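Local structure of dermonecrotic toxin (Pasteurella multocida, 2EBF) at residues 178-183 against 472-477; 323-328 against 476-481. The protein is an osteolytic, dermonecrotic toxin and potent mitogen that induces bone resorption and is associated with progressive atrophic rhinitis of pigs, represented here by its C-terminal region. All blocks are in the same frame, centred on the assembly; numbering follows the deposited sequence.

Contact 1 of 2, residues 178-183 against 472-477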
loop_
_atom_site.group_PDB
_atom_site.type_symbol
_atom_site.label_atom_id
_atom_site.label_comp_id
_atom_site.label_asym_id
_atom_site.label_seq_id
_atom_site.Cartn_x
_atom_site.Cartn_y
_atom_site.Cartn_z
ATOM N N ALA A 178 -3.997 -9.270 -3.938
ATOM C CA ALA A 178 -3.550 -10.429 -3.155
ATOM C C ALA A 178 -3.910 -11.732 -3.852
ATOM O O ALA A 178 -3.095 -12.649 -3.921
ATOM C CB ALA A 178 -4.157 -10.401 -1.752
ATOM N N LEU A 179 -5.127 -11.788 -4.395
ATOM C CA LEU A 179 -5.653 -13.008 -5.023
ATOM C C LEU A 179 -4.908 -13.430 -6.288
ATOM O O LEU A 179 -4.835 -14.619 -6.613
ATOM C CB LEU A 179 -7.144 -12.842 -5.345
ATOM C CG LEU A 179 -8.141 -12.797 -4.183
ATOM C CD1 LEU A 179 -9.551 -12.552 -4.728
ATOM C CD2 LEU A 179 -8.104 -14.078 -3.366
ATOM N N GLN A 180 -4.377 -12.454 -7.012
ATOM C CA GLN A 180 -3.633 -12.731 -8.237
ATOM C C GLN A 180 -2.128 -12.871 -8.004
ATOM O O GLN A 180 -1.431 -13.463 -8.816
ATOM C CB GLN A 180 -3.934 -11.668 -9.314
ATOM C CG GLN A 180 -3.472 -10.236 -8.984
ATOM C CD GLN A 180 -1.982 -10.016 -9.212
ATOM O OE1 GLN A 180 -1.433 -10.397 -10.262
ATOM N NE2 GLN A 180 -1.314 -9.405 -8.229
ATOM N N ASP A 181 -1.628 -12.324 -6.902
ATOM C CA ASP A 181 -0.193 -12.330 -6.640
ATOM C C ASP A 181 0.381 -13.747 -6.478
ATOM O O ASP A 181 -0.128 -14.541 -5.693
ATOM C CB ASP A 181 0.121 -11.452 -5.432
ATOM C CG ASP A 181 1.599 -11.330 -5.174
ATOM O OD1 ASP A 181 2.142 -12.226 -4.506
ATOM O OD2 ASP A 181 2.217 -10.335 -5.619
ATOM N N THR A 182 1.437 -14.062 -7.231
ATOM C CA THR A 182 1.985 -15.435 -7.244
ATOM C C THR A 182 2.607 -15.887 -5.918
ATOM O O THR A 182 2.866 -17.084 -5.726
ATOM C CB THR A 182 2.998 -15.670 -8.391
ATOM O OG1 THR A 182 4.171 -14.873 -8.181
ATOM C CG2 THR A 182 2.375 -15.330 -9.745
ATOM N N VAL A 183 2.841 -14.939 -5.011
ATOM C CA VAL A 183 3.355 -15.266 -3.687
ATOM C C VAL A 183 2.204 -15.302 -2.682
ATOM O O VAL A 183 1.945 -16.338 -2.068
ATOM C CB VAL A 183 4.468 -14.291 -3.247
ATOM C CG1 VAL A 183 4.862 -14.521 -1.786
ATOM C CG2 VAL A 183 5.683 -14.429 -4.172
ATOM N N ASN A 472 -1.429 -9.729 -15.853
ATOM C CA ASN A 472 -2.338 -9.256 -14.829
ATOM C C ASN A 472 -2.084 -7.788 -14.497
ATOM O O ASN A 472 -0.960 -7.416 -14.167
ATOM C CB ASN A 472 -2.213 -10.126 -13.578
ATOM C CG ASN A 472 -3.320 -9.879 -12.601
ATOM O OD1 ASN A 472 -4.307 -10.628 -12.545
ATOM N ND2 ASN A 472 -3.179 -8.816 -11.827
ATOM N N PRO A 473 -3.135 -6.949 -14.571
ATOM C CA PRO A 473 -2.960 -5.501 -14.394
ATOM C C PRO A 473 -2.532 -5.089 -12.982
ATOM O O PRO A 473 -1.952 -4.017 -12.807
ATOM C CB PRO A 473 -4.343 -4.934 -14.740
ATOM C CG PRO A 473 -5.302 -6.076 -14.486
ATOM C CD PRO A 473 -4.544 -7.317 -14.833
ATOM N N TYR A 474 -2.815 -5.929 -11.986
ATOM C CA TYR A 474 -2.428 -5.638 -10.606
ATOM C C TYR A 474 -0.929 -5.837 -10.403
ATOM O O TYR A 474 -0.288 -5.026 -9.747
ATOM C CB TYR A 474 -3.271 -6.437 -9.593
ATOM C CG TYR A 474 -4.733 -6.095 -9.724
ATOM C CD1 TYR A 474 -5.258 -4.954 -9.111
ATOM C CD2 TYR A 474 -5.581 -6.862 -10.527
ATOM C CE1 TYR A 474 -6.608 -4.612 -9.257
ATOM C CE2 TYR A 474 -6.932 -6.525 -10.677
ATOM C CZ TYR A 474 -7.429 -5.399 -10.042
ATOM O OH TYR A 474 -8.751 -5.045 -10.200
ATOM N N LYS A 475 -0.375 -6.897 -10.990
ATOM C CA LYS A 475 1.077 -7.116 -10.951
ATOM C C LYS A 475 1.777 -5.975 -11.702
ATOM O O LYS A 475 2.787 -5.429 -11.240
ATOM C CB LYS A 475 1.435 -8.478 -11.560
ATOM C CG LYS A 475 2.947 -8.741 -11.693
ATOM C CD LYS A 475 3.214 -9.968 -12.527
ATOM C CE LYS A 475 4.613 -9.963 -13.101
ATOM N NZ LYS A 475 5.646 -10.245 -12.063
ATOM N N SER A 476 1.228 -5.612 -12.857
ATOM C CA SER A 476 1.769 -4.503 -13.657
ATOM C C SER A 476 1.751 -3.176 -12.882
ATOM O O SER A 476 2.728 -2.422 -12.908
ATOM C CB SER A 476 0.998 -4.360 -14.973
ATOM O OG SER A 476 1.158 -5.508 -15.790
ATOM N N LEU A 477 0.645 -2.907 -12.192
ATOM C CA LEU A 477 0.495 -1.689 -11.383
ATOM C C LEU A 477 1.485 -1.660 -10.211
ATOM O O LEU A 477 2.086 -0.615 -9.932
ATOM C CB LEU A 477 -0.944 -1.579 -10.855
ATOM C CG LEU A 477 -1.286 -0.433 -9.902
ATOM C CD1 LEU A 477 -1.003 0.889 -10.561
ATOM C CD2 LEU A 477 -2.740 -0.493 -9.471
#

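Contact 2 of 2, residues 323-328 against 476-481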
loop_
_atom_site.group_PDB
_atom_site.type_symbol
_atom_site.label_atom_id
_atom_site.label_comp_id
_atom_site.label_asym_id
_atom_site.label_seq_id
_atom_site.Cartn_x
_atom_site.Cartn_y
_atom_site.Cartn_z
ATOM N N LEU A 323 1.981 -5.855 0.062
ATOM C CA LEU A 323 0.700 -5.207 0.350
ATOM C C LEU A 323 0.876 -3.745 0.736
ATOM O O LEU A 323 0.124 -2.884 0.287
ATOM C CB LEU A 323 -0.073 -5.969 1.427
ATOM C CG LEU A 323 -0.615 -7.304 0.922
ATOM C CD1 LEU A 323 -0.875 -8.210 2.095
ATOM C CD2 LEU A 323 -1.893 -7.069 0.069
ATOM N N SER A 324 1.875 -3.466 1.568
ATOM C CA SER A 324 2.173 -2.095 1.952
ATOM C C SER A 324 2.610 -1.253 0.761
ATOM O O SER A 324 2.257 -0.090 0.681
ATOM C CB SER A 324 3.280 -2.048 3.014
ATOM O OG SER A 324 2.872 -2.744 4.187
ATOM N N LEU A 325 3.406 -1.816 -0.141
ATOM C CA LEU A 325 3.867 -1.045 -1.301
ATOM C C LEU A 325 2.737 -0.764 -2.281
ATOM O O LEU A 325 2.634 0.345 -2.805
ATOM C CB LEU A 325 5.041 -1.730 -2.011
ATOM C CG LEU A 325 6.351 -1.770 -1.209
ATOM C CD1 LEU A 325 7.401 -2.614 -1.927
ATOM C CD2 LEU A 325 6.891 -0.367 -0.937
ATOM N N MET A 326 1.900 -1.773 -2.513
ATOM C CA MET A 326 0.712 -1.628 -3.371
ATOM C C MET A 326 -0.231 -0.545 -2.868
ATOM O O MET A 326 -0.744 0.262 -3.646
ATOM C CB MET A 326 -0.026 -2.962 -3.481
ATOM C CG MET A 326 -1.164 -2.972 -4.520
ATOM S SD MET A 326 -0.562 -2.543 -6.168
ATOM C CE MET A 326 -1.978 -3.081 -7.143
ATOM N N GLU A 327 -0.498 -0.555 -1.568
ATOM C CA GLU A 327 -1.311 0.473 -0.951
ATOM C C GLU A 327 -0.743 1.872 -1.232
ATOM O O GLU A 327 -1.495 2.779 -1.557
ATOM C CB GLU A 327 -1.414 0.214 0.554
ATOM C CG GLU A 327 -2.318 1.171 1.290
ATOM C CD GLU A 327 -2.353 0.892 2.775
ATOM O OE1 GLU A 327 -1.276 0.710 3.378
ATOM O OE2 GLU A 327 -3.460 0.863 3.335
ATOM N N ASN A 328 0.577 2.036 -1.097
ATOM C CA ASN A 328 1.265 3.291 -1.441
ATOM C C ASN A 328 1.063 3.702 -2.896
ATOM O O ASN A 328 0.753 4.857 -3.203
ATOM C CB ASN A 328 2.767 3.167 -1.166
ATOM C CG ASN A 328 3.097 3.087 0.307
ATOM O OD1 ASN A 328 4.271 2.904 0.683
ATOM N ND2 ASN A 328 2.083 3.228 1.158
ATOM N N SER A 476 1.228 -5.612 -12.857
ATOM C CA SER A 476 1.769 -4.503 -13.657
ATOM C C SER A 476 1.751 -3.176 -12.882
ATOM O O SER A 476 2.728 -2.422 -12.908
ATOM C CB SER A 476 0.998 -4.360 -14.973
ATOM O OG SER A 476 1.158 -5.508 -15.790
ATOM N N LEU A 477 0.645 -2.907 -12.192
ATOM C CA LEU A 477 0.495 -1.689 -11.383
ATOM C C LEU A 477 1.485 -1.660 -10.211
ATOM O O LEU A 477 2.086 -0.615 -9.932
ATOM C CB LEU A 477 -0.944 -1.579 -10.855
ATOM C CG LEU A 477 -1.286 -0.433 -9.902
ATOM C CD1 LEU A 477 -1.003 0.889 -10.561
ATOM C CD2 LEU A 477 -2.740 -0.493 -9.471
ATOM N N TYR A 478 1.621 -2.797 -9.524
ATOM C CA TYR A 478 2.548 -2.936 -8.413
ATOM C C TYR A 478 3.960 -2.591 -8.867
ATOM O O TYR A 478 4.642 -1.792 -8.235
ATOM C CB TYR A 478 2.522 -4.364 -7.813
ATOM C CG TYR A 478 3.608 -4.571 -6.760
ATOM C CD1 TYR A 478 4.875 -5.057 -7.111
ATOM C CD2 TYR A 478 3.377 -4.250 -5.425
ATOM C CE1 TYR A 478 5.876 -5.224 -6.144
ATOM C CE2 TYR A 478 4.359 -4.418 -4.463
ATOM C CZ TYR A 478 5.601 -4.903 -4.826
ATOM O OH TYR A 478 6.577 -5.064 -3.859
ATOM N N TYR A 479 4.383 -3.210 -9.965
ATOM C CA TYR A 479 5.729 -3.026 -10.495
ATOM C C TYR A 479 5.959 -1.579 -10.957
ATOM O O TYR A 479 6.963 -0.962 -10.611
ATOM C CB TYR A 479 5.970 -4.034 -11.625
ATOM C CG TYR A 479 7.283 -3.864 -12.336
ATOM C CD1 TYR A 479 8.482 -4.189 -11.710
ATOM C CD2 TYR A 479 7.325 -3.374 -13.640
ATOM C CE1 TYR A 479 9.694 -4.029 -12.364
ATOM C CE2 TYR A 479 8.536 -3.210 -14.305
ATOM C CZ TYR A 479 9.714 -3.539 -13.655
ATOM O OH TYR A 479 10.917 -3.380 -14.311
ATOM N N LYS A 480 5.007 -1.040 -11.714
ATOM C CA LYS A 480 5.107 0.334 -12.202
ATOM C C LYS A 480 5.140 1.338 -11.051
ATOM O O LYS A 480 5.895 2.313 -11.086
ATOM C CB LYS A 480 3.939 0.650 -13.128
ATOM C CG LYS A 480 3.950 2.078 -13.666
ATOM C CD LYS A 480 2.741 2.296 -14.548
ATOM C CE LYS A 480 2.818 3.624 -15.265
ATOM N NZ LYS A 480 1.545 3.904 -15.999
ATOM N N GLY A 481 4.311 1.093 -10.038
ATOM C CA GLY A 481 4.201 1.995 -8.900
ATOM C C GLY A 481 5.510 2.170 -8.166
ATOM O O GLY A 481 5.857 3.282 -7.777
HETATM O O HOH W 1 3.795 -0.786 -5.763
#

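Contact 1 of 2, residues 178-183 against 472-477
Gln180 turns at chi1 (65°), which puts CG between the backbone N and the carbonyl carbon, and bends again at chi2 (79°); this lays its amide against Asn472 and the first turn of helix 473-490. Asn472 is the N-cap residue there. The two side-chain amides meet at a shallow slant, their planes 29° apart, and Gln180 OE1 lies 3.4 Å from Asn472 CB. The same OE1 reaches Lys475 CB at 3.7 Å, while Gln180 NE2 passes Tyr474 CB at 3.8 Å and gives its hydrogen bond to the carbonyl of Phe177, one turn back. That bond helps fix the rotation of the amide. Tyr474 and Lys475 meet Gln180 through their CB atoms; the Lys475 chain runs on to NZ, which is held by the carbonyls of Asn465 and Val467. Just past the helix, Asp181 OD1 accepts from Val183 N at 2.8 Å, an Asx turn, and OD2 forms a salt bridge with Arg322. The contact thus sets the C-terminal end of helix 171-180 against the start of helix 473-490, which leads to strand 498-502 of the mixed sheet, while Val183 packs on helix 312-333.

Contact 2 of 2, residues 323-328 against 476-481
Met326 and Tyr478 interlock where two helices of the C2 region cross nearly at right angles: the axes of 323-328 and 476-481 make an angle of 79° and approach to 9.2 Å. Helix 473-490 belongs to the alpha/beta part of the fold, following strand 456-461 and preceding strand 498-502 of the mixed sheet; helix 312-333 runs across it. The backbones come closest at Met326 and Tyr478, whose CA atoms are 5.5 Å apart. The main bump is the Tyr478 ring. A chi1 of 173° sets its CG opposite the backbone N, and the ring extends across helix 312-333 to settle against the step from Leu325 to Met326. Ring atom CE2 comes to 3.7 Å from Leu325 CB, and the backbone N of Met326 lies at the ring's edge, near its plane. Beyond the ring, Leu325 CD1 sits 3.2 Å from Tyr478 OH, a hydroxyl hydrogen-bonded to Asp464. The return bump is Met326, whose thioether fits the hollow between Tyr478 CB and the Leu477 side chain. A bend at chi2 (58°) brings SD to 3.9 Å from Tyr478 CB, and the methyl CE goes on to meet Leu477 CD2 at 3.6 Å. The side chains of Met326 and Leu477 cross at about a right angle. Leu174 and Phe177 of helix 171-180 also pack on Met326, and Leu477 touches Thr329 and Thr513, so the packing continues beyond this crossing. The direct side-chain contacts are mostly apolar; a water adds a polar link between the backbones, donating to Tyr478 O at 2.8 Å and, weakly, to Leu325 O at 3.4 Å.

How the contacts relate
Contacts 1 and 2 lie side by side, their centres 9 Å apart, and both end on helix 473-490, sharing Ser476 and Leu477. Along the chain, 178-183 comes first, 323-328 follows, and the shared helix comes last, so two earlier helices, 171-180 and 312-333, meet successive turns of it. Contact 1 takes its N-terminal end and contact 2 the turns that follow. They touch directly where Met326 CE packs 3.7 Å from Tyr474 O. Together, in the C2 region of the toxin, they join helices far apart in sequence around one helix; contact 2 lies about 6 Å from the centre of the chain and contact 1 about 13 Å, centre to centre.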